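Local coordinates for protein pyruvate formate-lyase 2 (Archaeoglobus fulgidus, PDB 2F3O) that belongs to the glycyl radical enzymes and probably acts as a lyase, though its natural substrate and reaction are unknown, at residues Thr148-Tyr160 with Gln261-Met275. Sequence-based numbering, arbitrary orientation.
With GOL (glycerol), chain D.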
loop_
_atom_site.group_PDB
_atom_site.type_symbol
_atom_site.label_atom_id
_atom_site.label_comp_id
_atom_site.label_asym_id
_atom_site.label_seq_id
_atom_site.Cartn_x
_atom_site.Cartn_y
_atom_site.Cartn_z
ATOM N N THR A 148 -12.902 -27.300 11.731
ATOM C CA THR A 148 -12.498 -27.315 13.124
ATOM C C THR A 148 -12.300 -25.954 13.736
ATOM O O THR A 148 -12.117 -25.857 14.935
ATOM C CB THR A 148 -11.170 -27.979 13.312
ATOM O OG1 THR A 148 -10.168 -27.077 12.858
ATOM C CG2 THR A 148 -11.110 -29.256 12.524
ATOM N N GLU A 149 -12.323 -24.891 12.943
ATOM C CA GLU A 149 -12.032 -23.556 13.497
ATOM C C GLU A 149 -13.159 -22.980 14.334
ATOM O O GLU A 149 -13.034 -21.884 14.847
ATOM C CB GLU A 149 -11.628 -22.579 12.405
ATOM C CG GLU A 149 -10.301 -22.914 11.775
ATOM C CD GLU A 149 -10.070 -22.162 10.488
ATOM O OE1 GLU A 149 -8.907 -21.818 10.193
ATOM O OE2 GLU A 149 -11.050 -21.909 9.764
ATOM N N ILE A 150 -14.241 -23.746 14.472
ATOM C CA ILE A 150 -15.335 -23.485 15.406
ATOM C C ILE A 150 -14.751 -23.514 16.811
ATOM O O ILE A 150 -15.177 -22.771 17.710
ATOM C CB ILE A 150 -16.390 -24.620 15.326
ATOM C CG1 ILE A 150 -16.935 -24.750 13.921
ATOM C CG2 ILE A 150 -17.576 -24.346 16.218
ATOM C CD1 ILE A 150 -18.137 -23.868 13.685
ATOM N N ALA A 151 -13.745 -24.367 16.971
ATOM C CA ALA A 151 -13.173 -24.661 18.266
ATOM C C ALA A 151 -12.039 -23.718 18.618
ATOM O O ALA A 151 -11.567 -23.716 19.760
ATOM C CB ALA A 151 -12.690 -26.093 18.293
ATOM N N GLY A 152 -11.606 -22.925 17.639
ATOM C CA GLY A 152 -10.422 -22.076 17.800
ATOM C C GLY A 152 -9.371 -22.447 16.767
ATOM O O GLY A 152 -9.638 -23.280 15.891
ATOM N N ILE A 153 -8.180 -21.849 16.847
ATOM C CA ILE A 153 -7.163 -22.115 15.826
ATOM C C ILE A 153 -6.035 -23.041 16.260
ATOM O O ILE A 153 -5.937 -24.141 15.731
ATOM C CB ILE A 153 -6.568 -20.837 15.209
ATOM C CG1 ILE A 153 -7.683 -19.868 14.822
ATOM C CG2 ILE A 153 -5.682 -21.186 14.002
ATOM C CD1 ILE A 153 -8.558 -20.379 13.736
ATOM N N SER A 154 -5.192 -22.600 17.194
ATOM C CA SER A 154 -4.011 -23.367 17.620
ATOM C C SER A 154 -3.165 -23.890 16.443
ATOM O O SER A 154 -2.895 -23.145 15.489
ATOM C CB SER A 154 -4.407 -24.524 18.536
ATOM O OG SER A 154 -4.974 -24.075 19.749
ATOM N N HIS A 155 -2.773 -25.164 16.505
ATOM C CA HIS A 155 -1.987 -25.806 15.436
ATOM C C HIS A 155 -0.798 -25.016 14.958
ATOM O O HIS A 155 -0.745 -24.635 13.803
ATOM C CB HIS A 155 -2.859 -26.122 14.222
ATOM C CG HIS A 155 -3.929 -27.113 14.507
ATOM N ND1 HIS A 155 -5.115 -26.762 15.112
ATOM C CD2 HIS A 155 -3.985 -28.446 14.297
ATOM C CE1 HIS A 155 -5.865 -27.835 15.248
ATOM N NE2 HIS A 155 -5.193 -28.876 14.784
ATOM N N VAL A 156 0.134 -24.737 15.846
ATOM C CA VAL A 156 1.321 -24.019 15.454
ATOM C C VAL A 156 2.438 -24.486 16.357
ATOM O O VAL A 156 2.221 -24.679 17.551
ATOM C CB VAL A 156 1.105 -22.467 15.528
ATOM C CG1 VAL A 156 0.462 -22.051 16.831
ATOM C CG2 VAL A 156 2.406 -21.713 15.288
ATOM N N ALA A 157 3.604 -24.753 15.788
ATOM C CA ALA A 157 4.794 -24.885 16.591
ATOM C C ALA A 157 5.255 -23.488 17.055
ATOM O O ALA A 157 5.616 -22.631 16.245
ATOM C CB ALA A 157 5.882 -25.586 15.820
ATOM N N VAL A 158 5.212 -23.290 18.370
ATOM C CA VAL A 158 5.592 -22.072 19.065
ATOM C C VAL A 158 7.041 -21.684 18.839
ATOM O O VAL A 158 7.933 -22.523 18.906
ATOM C CB VAL A 158 5.416 -22.319 20.554
ATOM C CG1 VAL A 158 5.812 -21.116 21.361
ATOM C CG2 VAL A 158 3.995 -22.727 20.843
ATOM N N ASN A 159 7.286 -20.413 18.555
ATOM C CA ASN A 159 8.650 -19.967 18.330
ATOM C C ASN A 159 9.429 -19.808 19.645
ATOM O O ASN A 159 9.611 -18.694 20.139
ATOM C CB ASN A 159 8.640 -18.667 17.547
ATOM C CG ASN A 159 9.985 -18.321 16.945
ATOM O OD1 ASN A 159 11.029 -18.823 17.370
ATOM N ND2 ASN A 159 9.972 -17.406 15.968
ATOM N N TYR A 160 9.903 -20.924 20.188
ATOM C CA TYR A 160 10.741 -20.878 21.372
ATOM C C TYR A 160 12.069 -20.150 21.236
ATOM O O TYR A 160 12.416 -19.397 22.141
ATOM C CB TYR A 160 10.879 -22.246 22.040
ATOM C CG TYR A 160 9.587 -22.607 22.721
ATOM C CD1 TYR A 160 8.820 -23.665 22.284
ATOM C CD2 TYR A 160 9.106 -21.837 23.763
ATOM C CE1 TYR A 160 7.616 -23.967 22.888
ATOM C CE2 TYR A 160 7.904 -22.122 24.371
ATOM C CZ TYR A 160 7.158 -23.184 23.930
ATOM O OH TYR A 160 5.965 -23.478 24.533
ATOM N N GLN A 261 4.555 -23.236 27.507
ATOM C CA GLN A 261 3.777 -24.303 26.926
ATOM C C GLN A 261 2.495 -24.602 27.727
ATOM O O GLN A 261 1.411 -24.688 27.141
ATOM C CB GLN A 261 4.646 -25.539 26.760
ATOM C CG GLN A 261 3.957 -26.683 26.114
ATOM C CD GLN A 261 3.902 -26.592 24.621
ATOM O OE1 GLN A 261 4.417 -25.654 24.005
ATOM N NE2 GLN A 261 3.275 -27.588 24.017
ATOM N N SER A 262 2.600 -24.704 29.052
ATOM C CA SER A 262 1.409 -24.930 29.892
ATOM C C SER A 262 0.504 -23.698 29.934
ATOM O O SER A 262 -0.717 -23.816 30.047
ATOM C CB SER A 262 1.798 -25.351 31.325
ATOM O OG SER A 262 2.201 -24.243 32.130
ATOM N N ALA A 263 1.124 -22.524 29.847
ATOM C CA ALA A 263 0.405 -21.271 29.853
ATOM C C ALA A 263 -0.452 -21.173 28.606
ATOM O O ALA A 263 -1.636 -20.852 28.693
ATOM C CB ALA A 263 1.375 -20.093 29.938
ATOM N N LEU A 264 0.145 -21.514 27.460
ATOM C CA LEU A 264 -0.515 -21.426 26.147
ATOM C C LEU A 264 -1.760 -22.251 26.125
ATOM O O LEU A 264 -2.727 -21.886 25.466
ATOM C CB LEU A 264 0.403 -21.883 25.016
ATOM C CG LEU A 264 1.325 -20.733 24.631
ATOM C CD1 LEU A 264 2.401 -21.161 23.675
ATOM C CD2 LEU A 264 0.531 -19.586 24.077
ATOM N N HIS A 265 -1.749 -23.337 26.893
ATOM C CA HIS A 265 -2.876 -24.227 26.951
ATOM C C HIS A 265 -4.035 -23.702 27.786
ATOM O O HIS A 265 -5.076 -24.363 27.904
ATOM C CB HIS A 265 -2.429 -25.601 27.407
ATOM C CG HIS A 265 -1.846 -26.413 26.301
ATOM N ND1 HIS A 265 -0.514 -26.337 25.946
ATOM C CD2 HIS A 265 -2.423 -27.276 25.433
ATOM C CE1 HIS A 265 -0.290 -27.138 24.920
ATOM N NE2 HIS A 265 -1.431 -27.721 24.591
ATOM N N GLN A 266 -3.877 -22.502 28.341
ATOM C CA GLN A 266 -4.957 -21.907 29.104
ATOM C C GLN A 266 -5.633 -20.879 28.237
ATOM O O GLN A 266 -6.759 -20.485 28.508
ATOM C CB GLN A 266 -4.456 -21.268 30.397
ATOM C CG GLN A 266 -3.504 -22.103 31.244
ATOM C CD GLN A 266 -4.012 -23.506 31.502
ATOM O OE1 GLN A 266 -5.186 -23.728 31.835
ATOM N NE2 GLN A 266 -3.123 -24.475 31.340
ATOM N N GLU A 267 -4.938 -20.459 27.184
ATOM C CA GLU A 267 -5.477 -19.487 26.239
ATOM C C GLU A 267 -6.030 -20.169 24.978
ATOM O O GLU A 267 -7.103 -19.830 24.493
ATOM C CB GLU A 267 -4.394 -18.479 25.859
ATOM C CG GLU A 267 -4.740 -17.577 24.672
ATOM C CD GLU A 267 -3.593 -16.668 24.255
ATOM O OE1 GLU A 267 -2.625 -17.154 23.625
ATOM O OE2 GLU A 267 -3.669 -15.462 24.573
ATOM N N ASN A 268 -5.295 -21.148 24.463
ATOM C CA ASN A 268 -5.615 -21.762 23.178
ATOM C C ASN A 268 -6.054 -23.175 23.364
ATOM O O ASN A 268 -5.520 -23.864 24.243
ATOM C CB ASN A 268 -4.380 -21.778 22.298
ATOM C CG ASN A 268 -3.833 -20.418 22.093
ATOM O OD1 ASN A 268 -4.300 -19.677 21.225
ATOM N ND2 ASN A 268 -2.850 -20.050 22.907
ATOM N N TYR A 269 -6.978 -23.622 22.515
ATOM C CA TYR A 269 -7.539 -24.959 22.656
ATOM C C TYR A 269 -6.520 -26.072 22.372
ATOM O O TYR A 269 -5.480 -25.843 21.764
ATOM C CB TYR A 269 -8.891 -25.094 21.912
ATOM C CG TYR A 269 -8.834 -25.627 20.513
ATOM C CD1 TYR A 269 -9.569 -26.750 20.157
ATOM C CD2 TYR A 269 -8.049 -25.009 19.537
ATOM C CE1 TYR A 269 -9.529 -27.260 18.865
ATOM C CE2 TYR A 269 -7.984 -25.516 18.241
ATOM C CZ TYR A 269 -8.735 -26.644 17.909
ATOM O OH TYR A 269 -8.665 -27.149 16.634
ATOM N N GLU A 270 -6.853 -27.269 22.842
ATOM C CA GLU A 270 -5.945 -28.414 23.050
ATOM C C GLU A 270 -5.185 -28.965 21.860
ATOM O O GLU A 270 -4.345 -29.837 22.042
ATOM C CB GLU A 270 -6.761 -29.575 23.594
ATOM C CG GLU A 270 -8.099 -29.135 24.137
ATOM C CD GLU A 270 -9.259 -29.233 23.139
ATOM O OE1 GLU A 270 -9.257 -30.148 22.277
ATOM O OE2 GLU A 270 -10.184 -28.386 23.234
ATOM N N GLN A 271 -5.473 -28.500 20.649
ATOM C CA GLN A 271 -4.917 -29.157 19.481
ATOM C C GLN A 271 -3.604 -28.579 18.948
ATOM O O GLN A 271 -3.544 -27.449 18.460
ATOM C CB GLN A 271 -5.953 -29.251 18.365
ATOM C CG GLN A 271 -7.253 -29.835 18.809
ATOM C CD GLN A 271 -7.087 -31.228 19.295
ATOM O OE1 GLN A 271 -6.519 -32.051 18.590
ATOM N NE2 GLN A 271 -7.578 -31.518 20.500
ATOM N N ALA A 272 -2.559 -29.381 19.063
ATOM C CA ALA A 272 -1.367 -29.249 18.243
ATOM C C ALA A 272 -0.464 -28.076 18.533
ATOM O O ALA A 272 0.268 -27.653 17.652
ATOM C CB ALA A 272 -1.701 -29.326 16.767
ATOM N N ILE A 273 -0.517 -27.550 19.751
ATOM C CA ILE A 273 0.410 -26.508 20.144
ATOM C C ILE A 273 1.755 -27.186 20.357
ATOM O O ILE A 273 1.934 -27.926 21.311
ATOM C CB ILE A 273 -0.039 -25.834 21.435
ATOM C CG1 ILE A 273 -1.474 -25.363 21.305
ATOM C CG2 ILE A 273 0.856 -24.668 21.774
ATOM C CD1 ILE A 273 -1.984 -24.694 22.543
ATOM N N SER A 274 2.699 -26.945 19.458
ATOM C CA SER A 274 3.898 -27.773 19.386
ATOM C C SER A 274 5.162 -27.015 19.735
ATOM O O SER A 274 5.149 -25.790 19.851
ATOM C CB SER A 274 4.007 -28.382 17.996
ATOM O OG SER A 274 2.803 -29.073 17.677
ATOM N N MET A 275 6.257 -27.736 19.917
ATOM C CA MET A 275 7.470 -27.114 20.426
ATOM C C MET A 275 8.558 -26.900 19.377
ATOM O O MET A 275 9.585 -26.285 19.657
ATOM C CB MET A 275 8.015 -27.902 21.610
ATOM C CG MET A 275 7.247 -27.668 22.895
ATOM S SD MET A 275 7.583 -28.962 24.115
ATOM C CE MET A 275 6.086 -29.947 23.961
HETATM C C1 GOL D . -3.358 -32.340 14.312
HETATM O O1 GOL D . -3.730 -31.624 13.170
HETATM C C2 GOL D . -4.602 -32.804 15.037
HETATM O O2 GOL D . -5.702 -31.928 14.859
HETATM C C3 GOL D . -4.187 -32.898 16.486
HETATM O O3 GOL D . -4.985 -33.877 17.091
HETATM O O HOH W 1 -8.721 -25.503 14.625
HETATM O O HOH W 2 -5.106 -20.039 18.506
#
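Tyr-160 OH gives its proton to Gln-261 OE1 (2.7 Å), meeting a lone pair in the amide plane; the glutamine, bent at chi2 (81°), turns NE2 to the carbonyl of Ile-273, so one amide ties ring, helix and strand together. At the other end, Ser-154 OG donates to Tyr-269 O at 2.7 Å, a small hydroxyl suited to reaching a buried carbonyl. Between them a loop bond runs from His-155 N to Gln-271 O; the chains then lie parallel at Ala-157 and Ser-274, where Ser-274 N bonds Val-156 O (3.0 Å) and Val-158 N bonds Ser-274 O (2.9 Å).

His-155 suits its place by using both ring nitrogens. ND1 points almost straight at Ile-153 O (2.8 Å, 173° at the hydrogen), which fixes the ring's rotation, while NE2 hydrogen-bonds glycerol O2; Gln-271 OE1 receives a bond from glycerol O3, and Glu-428, Asn-332 and Asp-440 complete this polar pocket.

A tyrosine suits position 269 because its flat ring covers the carbonyl O of Ala-151, whose CB lies 3.4 Å from Tyr-269 CE1, while its OH hydrogen-bonds a water that also donates to Thr-148 OG1, a hydroxyl bonded in turn to the carbonyl of Asp-440. A leucine in place of Tyr-269 would probably leave that water without its phenolic partner and open a gap beside Ala-151. Farther along, Val-158 CG2 meets Leu-264 CD1 tip to tip (3.6 Å), branched and apolar against apolar.

The short parallel pair 156-157 and 273-274 thus joins the end of helix 250-267 to the turn that follows strand 145-147, with helix 512-516 packed on Val-156 and Leu-264 and strand 435-445 against Ile-153 and His-155.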